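PDB 4RNL: possible galactose mutarotase from Streptomyces platensis subsp. rosaceus, which is of unproven function but probably interconverts the alpha and beta anomers of galactose or a related aldose. Local coordinates for residues R37-Y41 with G42-Q46; G75-G79 with A80-R84; S93-D97 with G98-A102. One frame throughout, in Å; residues are numbered along the deposited sequence.

Interaction 1: R37-Y41 with G42-Q46; sequences RVLTY and GGIVQ
Leu39 and Ile44 face each other where strand 35-39 turns back into strand 45-51, a hairpin held mainly by backbone bonds. Leu39 N donates to Ile44 O at 2.8 Å, with the donor lying in the carbonyl plane, and Gln46 N reaches Arg37 O at 2.8 Å by a more bent path (141° at the hydrogen). Between these two bonds sits the non-hydrogen-bonded pair Val38 and Val45. Ile44 N closes the type I' turn on Tyr41 O at 3.2 Å, and Gly42 and Gly43 at its corners both take positive phi.

Apolar contacts cover one flank. Leu39 CG stands anti to its carbonyl carbon (chi1 -48°), which brings CD1 within 3.9 Å of Ile44 CG2, while the other methyl, CD2, lies 4.0 Å from Gln46 CB. The Ile44 side chain runs beside that of Tyr41, its CD1 3.7 Å from Tyr41 ring atom CD2. With Leu39 cut back to an alanine, both methyls go, and a gap is likely to open between Ile44 CG2 and Gln46 CB.

The buried amide of Gln46 is satisfied outside the hairpin: OE1 accepts from Arg24 NH1 and NE2 donates to Phe64 O. Strands 7-15 and 21-28 supply Phe13 and Arg24 against Leu39, whereas helix 67-72 packs Leu67 on Tyr41 and Tyr70 on Ile44.

Interaction 2: G75-G79 with A80-R84; sequences GSYFG and ALVGR. With PO4 (phosphate ion), chain H.
Tyr77 and Ala80 are the ends of a type II beta turn, closed by a bond from Ala80 N to Tyr77 O of 3.2 Å. The donor stands above the carbonyl plane, 47° out of it and so not on a lone pair. Gly79 takes the third position with positive phi, as suits this turn type. Tyr77 itself also has a left-handed backbone conformation (phi 54°), and beyond the turn the chain runs into strand 81-82; a cis peptide then joins Gly83 to Arg84.

Side-chain contact across the turn is modest. Ala80 CB lies 3.5 Å from Tyr77 O and 4.4 Å from Tyr77 CB, so the methyl rests against the carbonyl that closes the turn. Farther along, Val82 CG2 comes obliquely to the Tyr77 ring, 4.3 Å from Tyr77 CD2. The Phe78 side chain leaves the backbone away from 80-84, and Ser76 CB sits over the centre of one face of its ring, 3.5 Å above the plane. At the start of the loop Gly75 N donates to phosphate O4 at 3.1 Å; the ion, probably from the crystallisation liquor, also bonds to His73 ND1.

Ser76 OG is paired with His286 NE2, the Tyr77 ring meets His113 edge-to-face, and Val82 touches both His113 and His182. Aldose 1-epimerases hold their sugar in a cleft of a large beta-sandwich that contains histidines, and this turn, a tight bend leading into an edge strand of a sheet, probably lies close to that cleft.

Interaction 3: S93-D97 with G98-A102; sequences SFVLD and GRTDA
Phe94 and Asp101 form the compact half of a two-residue beta hairpin, strands 93-96 and 99-102 joined by a type I' turn from Leu96 to Arg99. Asp101 N donates to Phe94 O at 2.8 Å in an almost straight bond (176°), and Phe94 N returns a longer one to Asp101 O. Leu96 and Arg99 repeat this reciprocal pairing next to the turn; there Arg99 N sits well above the carbonyl plane of Leu96 O.

On the Phe94 and Asp101 side the packing is close. The phenyl CG falls between the backbone N and the carbonyl carbon (chi1 65°), which turns the ring toward strand 99-102, so that one face meets Asp101. Both residues are buried; Pro147 touches Asp101 and Asn317 touches Phe94.

The other side, with Val95 and Thr100, is open to solvent and thinly packed: Val95 CG2 comes no nearer than 3.8 Å to Thr100 OG1, and Ser93 OG lies 3.5 Å from Thr100 CG2. The turn residues Asp97 and Gly98 are likewise exposed, although Asp97 OD2 is tied to Arg327 NH1 by a salt bridge. Gly98 has positive phi, and a CB there would clash with Asp97 O.

Back on the packed side, Asp101 CB makes a CH-pi contact 4.0 Å from the Phe94 ring centroid, while its carboxylate OD2 stands 3.7 Å from Phe94 ring atom CE2.

How the interactions relate
Interactions 1 and 2 lie within the fold and meet directly, whereas interaction 3 is a hairpin near the surface, its centre about 32 Å from that of interaction 1 and 24 Å from that of interaction 2. Probable backbone bonds, Val45 N to Gly79 O and Gly42 O to Leu81 N, couple the first hairpin to the turn that opens strand 81-82. Interaction 2 rests on one turn bond and sparse apolar contacts. Interactions 1 and 3 illustrate a general principle, that one turn type serves buried and exposed places alike: aliphatic contacts line a buried flank in one, an aromatic ring meets an aspartate beside a solvent-facing side with Val95 and Thr100 in the other.

Interaction 1: R37-Y41 with G42-Q46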
ATOM      1  N   ARG A  37      -9.283  -7.325   8.479  1.00 11.09           N
ATOM      2  CA  ARG A  37      -8.474  -8.459   8.919  1.00 10.51           C
ATOM      3  C   ARG A  37      -7.054  -8.306   8.394  1.00 11.98           C
ATOM      4  O   ARG A  37      -6.859  -7.971   7.225  1.00 10.77           O
ATOM      5  CB  ARG A  37      -9.086  -9.775   8.434  1.00 13.48           C
ATOM      6  CG  ARG A  37     -10.503 -10.014   8.938  1.00 15.42           C
ATOM      7  CD  ARG A  37     -10.991 -11.407   8.567  1.00 26.97           C
ATOM      8  NE  ARG A  37     -12.366 -11.630   9.009  1.00 33.81           N
ATOM      9  CZ  ARG A  37     -13.411 -11.698   8.190  1.00 47.40           C
ATOM     10  NH1 ARG A  37     -13.237 -11.573   6.879  1.00 51.25           N
ATOM     11  NH2 ARG A  37     -14.629 -11.897   8.678  1.00 47.14           N
ATOM     12  N   VAL A  38      -6.077  -8.555   9.263  1.00 11.89           N
ATOM     13  CA  VAL A  38      -4.665  -8.338   8.958  1.00 11.11           C
ATOM     14  C   VAL A  38      -3.877  -9.614   9.258  1.00 14.53           C
ATOM     15  O   VAL A  38      -4.059 -10.236  10.314  1.00 14.18           O
ATOM     16  CB  VAL A  38      -4.081  -7.184   9.800  1.00 12.34           C
ATOM     17  CG1 VAL A  38      -2.605  -6.977   9.481  1.00 11.94           C
ATOM     18  CG2 VAL A  38      -4.857  -5.881   9.552  1.00 10.75           C
ATOM     19  N   LEU A  39      -3.015 -10.009   8.327  1.00 12.24           N
ATOM     20  CA  LEU A  39      -2.230 -11.237   8.486  1.00 10.31           C
ATOM     21  C   LEU A  39      -0.831 -10.918   8.971  1.00 11.31           C
ATOM     22  O   LEU A  39      -0.265  -9.893   8.588  1.00 13.40           O
ATOM     23  CB  LEU A  39      -2.118 -11.977   7.156  1.00 11.05           C
ATOM     24  CG  LEU A  39      -3.390 -12.184   6.338  1.00 14.73           C
ATOM     25  CD1 LEU A  39      -3.034 -12.966   5.086  1.00 12.11           C
ATOM     26  CD2 LEU A  39      -4.465 -12.911   7.153  1.00 10.80           C
ATOM     27  N   THR A  40      -0.249 -11.794   9.789  1.00 11.78           N
ATOM     28  CA  THR A  40       1.150 -11.604  10.185  1.00 12.00           C
ATOM     29  C   THR A  40       2.084 -11.890   9.008  1.00 15.25           C
ATOM     30  O   THR A  40       3.254 -11.501   9.022  1.00 15.33           O
ATOM     31  CB  THR A  40       1.551 -12.469  11.386  1.00 12.99           C
ATOM     32  OG1 THR A  40       1.328 -13.852  11.081  1.00 13.62           O
ATOM     33  CG2 THR A  40       0.745 -12.082  12.616  1.00 18.54           C
ATOM     34  N   TYR A  41       1.574 -12.576   7.989  1.00 14.48           N
ATOM     35  CA  TYR A  41       2.356 -12.763   6.760  1.00 12.72           C
ATOM     36  C   TYR A  41       2.269 -11.505   5.916  1.00 12.36           C
ATOM     37  O   TYR A  41       1.179 -11.118   5.486  1.00 11.41           O
ATOM     38  CB  TYR A  41       1.823 -13.953   5.953  1.00 14.34           C
ATOM     39  CG  TYR A  41       2.540 -14.218   4.637  1.00 13.16           C
ATOM     40  CD1 TYR A  41       3.903 -14.497   4.604  1.00 13.53           C
ATOM     41  CD2 TYR A  41       1.842 -14.230   3.433  1.00 16.09           C
ATOM     42  CE1 TYR A  41       4.552 -14.759   3.405  1.00 16.66           C
ATOM     43  CE2 TYR A  41       2.482 -14.490   2.230  1.00 16.47           C
ATOM     44  CZ  TYR A  41       3.837 -14.749   2.223  1.00 17.41           C
ATOM     45  OH  TYR A  41       4.483 -15.014   1.028  1.00 16.69           O
ATOM     46  N   GLY A  42       3.412 -10.858   5.696  1.00 13.45           N
ATOM     47  CA  GLY A  42       3.488  -9.711   4.811  1.00 10.68           C
ATOM     48  C   GLY A  42       2.632  -8.534   5.229  1.00 11.16           C
ATOM     49  O   GLY A  42       2.355  -7.645   4.418  1.00 13.63           O
ATOM     50  N   GLY A  43       2.209  -8.522   6.490  1.00 10.13           N
ATOM     51  CA  GLY A  43       1.362  -7.461   7.018  1.00  9.81           C
ATOM     52  C   GLY A  43       0.118  -7.263   6.177  1.00 15.27           C
ATOM     53  O   GLY A  43      -0.437  -6.166   6.101  1.00 11.46           O
ATOM     54  N   ILE A  44      -0.323  -8.342   5.545  1.00  9.63           N
ATOM     55  CA  ILE A  44      -1.348  -8.252   4.510  1.00 10.67           C
ATOM     56  C   ILE A  44      -2.713  -7.860   5.074  1.00 12.95           C
ATOM     57  O   ILE A  44      -3.206  -8.463   6.022  1.00 12.73           O
ATOM     58  CB  ILE A  44      -1.456  -9.589   3.741  1.00  9.61           C
ATOM     59  CG1 ILE A  44      -0.284  -9.721   2.758  1.00 14.98           C
ATOM     60  CG2 ILE A  44      -2.762  -9.662   2.956  1.00  9.97           C
ATOM     61  CD1 ILE A  44       0.006 -11.174   2.361  1.00 10.55           C
ATOM     62  N   VAL A  45      -3.317  -6.833   4.495  1.00 11.74           N
ATOM     63  CA  VAL A  45      -4.704  -6.524   4.797  1.00 11.09           C
ATOM     64  C   VAL A  45      -5.542  -7.465   3.936  1.00  9.58           C
ATOM     65  O   VAL A  45      -5.695  -7.262   2.722  1.00 12.43           O
ATOM     66  CB  VAL A  45      -5.030  -5.045   4.482  1.00 13.20           C
ATOM     67  CG1 VAL A  45      -6.508  -4.757   4.733  1.00 11.35           C
ATOM     68  CG2 VAL A  45      -4.158  -4.121   5.334  1.00 10.37           C
ATOM     69  N   GLN A  46      -6.067  -8.511   4.563  1.00  9.96           N
ATOM     70  CA  GLN A  46      -6.759  -9.570   3.834  1.00 11.23           C
ATOM     71  C   GLN A  46      -8.160  -9.151   3.422  1.00 15.88           C
ATOM     72  O   GLN A  46      -8.598  -9.434   2.300  1.00 19.95           O
ATOM     73  CB  GLN A  46      -6.849 -10.842   4.677  1.00 10.80           C
ATOM     74  CG  GLN A  46      -7.286 -12.041   3.857  1.00 13.47           C
ATOM     75  CD  GLN A  46      -8.400 -12.800   4.521  1.00 23.66           C
ATOM     76  OE1 GLN A  46      -8.721 -12.557   5.685  1.00 21.89           O
ATOM     77  NE2 GLN A  46      -9.008 -13.724   3.786  1.00 26.18           N
TER

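Interaction 2: G75-G79 with A80-R84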
ATOM      1  N   GLY A  75       2.713 -11.996  -6.467  1.00 20.15           N
ATOM      2  CA  GLY A  75       3.060 -11.050  -7.517  1.00 21.40           C
ATOM      3  C   GLY A  75       2.141  -9.846  -7.641  1.00 18.69           C
ATOM      4  O   GLY A  75       2.531  -8.820  -8.206  1.00 15.15           O
ATOM      5  N   SER A  76       0.917  -9.971  -7.135  1.00 14.20           N
ATOM      6  CA  SER A  76      -0.049  -8.874  -7.173  1.00 13.54           C
ATOM      7  C   SER A  76       0.127  -7.934  -5.996  1.00 12.51           C
ATOM      8  O   SER A  76      -0.426  -6.831  -5.987  1.00 13.44           O
ATOM      9  CB  SER A  76      -1.487  -9.412  -7.131  1.00 13.51           C
ATOM     10  OG  SER A  76      -1.822 -10.085  -8.336  1.00 15.42           O
ATOM     11  N   TYR A  77       0.863  -8.397  -4.989  1.00 12.39           N
ATOM     12  CA  TYR A  77       1.018  -7.677  -3.728  1.00 12.34           C
ATOM     13  C   TYR A  77      -0.314  -7.308  -3.068  1.00 14.18           C
ATOM     14  O   TYR A  77      -0.416  -6.259  -2.438  1.00 12.27           O
ATOM     15  CB  TYR A  77       1.877  -6.418  -3.932  1.00 11.10           C
ATOM     16  CG  TYR A  77       3.295  -6.745  -4.339  1.00 11.88           C
ATOM     17  CD1 TYR A  77       3.620  -6.965  -5.671  1.00 17.01           C
ATOM     18  CD2 TYR A  77       4.295  -6.874  -3.388  1.00 13.79           C
ATOM     19  CE1 TYR A  77       4.919  -7.284  -6.048  1.00 19.94           C
ATOM     20  CE2 TYR A  77       5.601  -7.198  -3.754  1.00 15.90           C
ATOM     21  CZ  TYR A  77       5.901  -7.407  -5.084  1.00 16.25           C
ATOM     22  OH  TYR A  77       7.196  -7.721  -5.456  1.00 16.97           O
ATOM     23  N   PHE A  78      -1.328  -8.163  -3.205  1.00 12.66           N
ATOM     24  CA  PHE A  78      -2.628  -7.881  -2.594  1.00 15.03           C
ATOM     25  C   PHE A  78      -2.481  -7.573  -1.106  1.00 18.21           C
ATOM     26  O   PHE A  78      -1.867  -8.346  -0.373  1.00 11.35           O
ATOM     27  CB  PHE A  78      -3.579  -9.069  -2.768  1.00 13.39           C
ATOM     28  CG  PHE A  78      -4.136  -9.213  -4.155  1.00 16.92           C
ATOM     29  CD1 PHE A  78      -4.281  -8.105  -4.986  1.00 15.30           C
ATOM     30  CD2 PHE A  78      -4.523 -10.458  -4.628  1.00 22.90           C
ATOM     31  CE1 PHE A  78      -4.815  -8.248  -6.268  1.00 16.82           C
ATOM     32  CE2 PHE A  78      -5.052 -10.608  -5.907  1.00 26.51           C
ATOM     33  CZ  PHE A  78      -5.195  -9.501  -6.727  1.00 17.73           C
ATOM     34  N   GLY A  79      -3.024  -6.428  -0.683  1.00 13.68           N
ATOM     35  CA  GLY A  79      -3.074  -6.018   0.716  1.00 11.73           C
ATOM     36  C   GLY A  79      -1.764  -5.776   1.449  1.00 14.32           C
ATOM     37  O   GLY A  79      -1.761  -5.528   2.664  1.00 13.69           O
ATOM     38  N   ALA A  80      -0.649  -5.796   0.725  1.00 10.60           N
ATOM     39  CA  ALA A  80       0.638  -6.037   1.369  1.00 13.00           C
ATOM     40  C   ALA A  80       1.334  -4.824   1.971  1.00 11.52           C
ATOM     41  O   ALA A  80       1.325  -3.732   1.399  1.00 11.63           O
ATOM     42  CB  ALA A  80       1.577  -6.740   0.399  1.00 17.76           C
ATOM     43  N   LEU A  81       1.949  -5.046   3.132  1.00  9.94           N
ATOM     44  CA  LEU A  81       2.957  -4.138   3.674  1.00 11.82           C
ATOM     45  C   LEU A  81       4.176  -4.287   2.762  1.00 16.98           C
ATOM     46  O   LEU A  81       4.734  -5.380   2.639  1.00 15.79           O
ATOM     47  CB  LEU A  81       3.301  -4.576   5.103  1.00 12.74           C
ATOM     48  CG  LEU A  81       4.138  -3.734   6.074  1.00 22.55           C
ATOM     49  CD1 LEU A  81       4.229  -4.447   7.418  1.00 20.66           C
ATOM     50  CD2 LEU A  81       5.512  -3.463   5.564  1.00 20.36           C
ATOM     51  N   VAL A  82       4.591  -3.202   2.117  1.00 10.86           N
ATOM     52  CA  VAL A  82       5.674  -3.285   1.147  1.00  9.34           C
ATOM     53  C   VAL A  82       6.922  -2.584   1.673  1.00  9.48           C
ATOM     54  O   VAL A  82       6.839  -1.473   2.200  1.00 11.37           O
ATOM     55  CB  VAL A  82       5.265  -2.661  -0.197  1.00 11.33           C
ATOM     56  CG1 VAL A  82       6.455  -2.604  -1.140  1.00 14.54           C
ATOM     57  CG2 VAL A  82       4.133  -3.465  -0.815  1.00 12.20           C
ATOM     58  N   GLY A  83       8.075  -3.237   1.536  1.00 11.61           N
ATOM     59  CA  GLY A  83       9.347  -2.669   1.977  1.00 12.44           C
ATOM     60  C   GLY A  83      10.453  -3.639   1.593  1.00 12.47           C
ATOM     61  O   GLY A  83      10.137  -4.746   1.136  1.00  9.56           O
ATOM     62  N   ARG A  84      11.726  -3.285   1.796  1.00 11.01           N
ATOM     63  CA  ARG A  84      12.155  -2.066   2.488  1.00 13.39           C
ATOM     64  C   ARG A  84      11.953  -0.808   1.649  1.00 13.69           C
ATOM     65  O   ARG A  84      11.889   0.306   2.180  1.00 12.86           O
ATOM     66  CB  ARG A  84      13.645  -2.192   2.867  1.00 16.29           C
ATOM     67  CG  ARG A  84      14.172  -1.089   3.776  1.00 12.15           C
ATOM     68  CD  ARG A  84      15.669  -1.226   4.049  1.00 13.04           C
ATOM     69  NE  ARG A  84      16.022  -2.490   4.708  1.00 13.62           N
ATOM     70  CZ  ARG A  84      17.101  -2.638   5.479  1.00 15.55           C
ATOM     71  NH1 ARG A  84      17.904  -1.603   5.702  1.00 15.71           N
ATOM     72  NH2 ARG A  84      17.374  -3.809   6.041  1.00 15.64           N
TER
HETATM   73  P   PO4 H 404       1.521 -14.666  -9.578  0.82 52.39           P
HETATM   74  O1  PO4 H 404       2.226 -14.441 -10.894  0.82 53.04           O
HETATM   75  O2  PO4 H 404       0.332 -13.739  -9.479  0.82 54.79           O
HETATM   76  O3  PO4 H 404       1.038 -16.097  -9.527  0.82 52.53           O
HETATM   77  O4  PO4 H 404       2.477 -14.394  -8.435  0.82 39.93           O

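Interaction 3: S93-D97 with G98-A102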
ATOM      1  N   SER A  93      20.177  -0.948  -8.358  1.00 16.23           N
ATOM      2  CA  SER A  93      21.415  -0.423  -7.801  1.00 18.04           C
ATOM      3  C   SER A  93      21.242   1.036  -7.405  1.00 18.67           C
ATOM      4  O   SER A  93      20.496   1.771  -8.052  1.00 17.60           O
ATOM      5  CB  SER A  93      22.532  -0.531  -8.837  1.00 22.73           C
ATOM      6  OG  SER A  93      23.766  -0.122  -8.285  1.00 27.55           O
ATOM      7  N   PHE A  94      21.934   1.457  -6.346  1.00 16.28           N
ATOM      8  CA  PHE A  94      21.982   2.876  -5.980  1.00 13.57           C
ATOM      9  C   PHE A  94      23.240   3.175  -5.171  1.00 18.23           C
ATOM     10  O   PHE A  94      23.905   2.258  -4.693  1.00 19.31           O
ATOM     11  CB  PHE A  94      20.713   3.315  -5.225  1.00 14.19           C
ATOM     12  CG  PHE A  94      20.527   2.645  -3.885  1.00 16.76           C
ATOM     13  CD1 PHE A  94      19.946   1.391  -3.795  1.00 15.35           C
ATOM     14  CD2 PHE A  94      20.924   3.282  -2.715  1.00 18.85           C
ATOM     15  CE1 PHE A  94      19.762   0.781  -2.561  1.00 15.20           C
ATOM     16  CE2 PHE A  94      20.749   2.676  -1.475  1.00 18.56           C
ATOM     17  CZ  PHE A  94      20.169   1.426  -1.399  1.00 14.32           C
ATOM     18  N   VAL A  95      23.575   4.457  -5.046  1.00 15.34           N
ATOM     19  CA  VAL A  95      24.732   4.872  -4.266  1.00 18.87           C
ATOM     20  C   VAL A  95      24.275   5.558  -2.986  1.00 22.87           C
ATOM     21  O   VAL A  95      23.391   6.416  -3.010  1.00 17.97           O
ATOM     22  CB  VAL A  95      25.652   5.810  -5.076  1.00 19.22           C
ATOM     23  CG1 VAL A  95      26.840   6.287  -4.234  1.00 21.16           C
ATOM     24  CG2 VAL A  95      26.154   5.107  -6.314  1.00 18.37           C
ATOM     25  N   LEU A  96      24.860   5.160  -1.861  1.00 16.86           N
ATOM     26  CA  LEU A  96      24.578   5.822  -0.593  1.00 17.53           C
ATOM     27  C   LEU A  96      25.890   6.012   0.139  1.00 19.15           C
ATOM     28  O   LEU A  96      26.638   5.054   0.356  1.00 19.69           O
ATOM     29  CB  LEU A  96      23.588   5.010   0.254  1.00 17.01           C
ATOM     30  CG  LEU A  96      23.237   5.593   1.625  1.00 21.52           C
ATOM     31  CD1 LEU A  96      22.624   6.972   1.491  1.00 23.73           C
ATOM     32  CD2 LEU A  96      22.296   4.666   2.394  1.00 21.26           C
ATOM     33  N   ASP A  97      26.171   7.259   0.498  1.00 20.14           N
ATOM     34  CA  ASP A  97      27.438   7.635   1.117  1.00 26.92           C
ATOM     35  C   ASP A  97      28.650   7.036   0.409  1.00 22.32           C
ATOM     36  O   ASP A  97      29.518   6.443   1.050  1.00 25.31           O
ATOM     37  CB  ASP A  97      27.449   7.270   2.604  1.00 28.30           C
ATOM     38  CG  ASP A  97      26.356   7.976   3.385  1.00 32.31           C
ATOM     39  OD1 ASP A  97      25.806   8.977   2.875  1.00 30.03           O
ATOM     40  OD2 ASP A  97      26.053   7.531   4.512  1.00 37.11           O
ATOM     41  N   GLY A  98      28.695   7.184  -0.913  1.00 21.52           N
ATOM     42  CA  GLY A  98      29.870   6.809  -1.688  1.00 22.30           C
ATOM     43  C   GLY A  98      29.977   5.328  -1.995  1.00 31.96           C
ATOM     44  O   GLY A  98      30.883   4.891  -2.710  1.00 35.79           O
ATOM     45  N   ARG A  99      29.038   4.558  -1.454  1.00 26.10           N
ATOM     46  CA  ARG A  99      29.029   3.109  -1.591  1.00 22.46           C
ATOM     47  C   ARG A  99      27.917   2.660  -2.533  1.00 25.18           C
ATOM     48  O   ARG A  99      26.775   3.121  -2.417  1.00 20.62           O
ATOM     49  CB  ARG A  99      28.842   2.476  -0.206  1.00 32.45           C
ATOM     50  CG  ARG A  99      28.563   0.986  -0.214  1.00 44.65           C
ATOM     51  CD  ARG A  99      29.157   0.314   1.022  1.00 58.78           C
ATOM     52  NE  ARG A  99      28.165   0.050   2.064  1.00 63.88           N
ATOM     53  CZ  ARG A  99      27.746  -1.165   2.410  1.00 65.33           C
ATOM     54  NH1 ARG A  99      26.845  -1.304   3.376  1.00 63.33           N
ATOM     55  NH2 ARG A  99      28.228  -2.241   1.801  1.00 64.43           N
ATOM     56  N   THR A 100      28.252   1.769  -3.467  1.00 20.54           N
ATOM     57  CA  THR A 100      27.266   1.210  -4.401  1.00 23.79           C
ATOM     58  C   THR A 100      26.602  -0.026  -3.810  1.00 23.54           C
ATOM     59  O   THR A 100      27.277  -0.981  -3.425  1.00 21.88           O
ATOM     60  CB  THR A 100      27.909   0.837  -5.759  1.00 27.54           C
ATOM     61  OG1 THR A 100      28.433   2.016  -6.389  1.00 26.73           O
ATOM     62  CG2 THR A 100      26.882   0.206  -6.683  1.00 30.25           C
ATOM     63  N   ASP A 101      25.278   0.008  -3.724  1.00 16.08           N
ATOM     64  CA  ASP A 101      24.504  -1.111  -3.197  1.00 15.70           C
ATOM     65  C   ASP A 101      23.870  -1.902  -4.334  1.00 22.95           C
ATOM     66  O   ASP A 101      23.178  -1.338  -5.175  1.00 23.99           O
ATOM     67  CB  ASP A 101      23.408  -0.595  -2.253  1.00 18.13           C
ATOM     68  CG  ASP A 101      23.973  -0.007  -0.975  1.00 34.65           C
ATOM     69  OD1 ASP A 101      24.301  -0.795  -0.057  1.00 41.61           O
ATOM     70  OD2 ASP A 101      24.101   1.237  -0.891  1.00 40.26           O
ATOM     71  N   ALA A 102      24.104  -3.209  -4.356  1.00 17.19           N
ATOM     72  CA  ALA A 102      23.550  -4.064  -5.404  1.00 19.78           C
ATOM     73  C   ALA A 102      22.315  -4.814  -4.917  1.00 15.47           C
ATOM     74  O   ALA A 102      22.359  -5.529  -3.908  1.00 17.28           O
ATOM     75  CB  ALA A 102      24.611  -5.048  -5.895  1.00 21.19           C
TER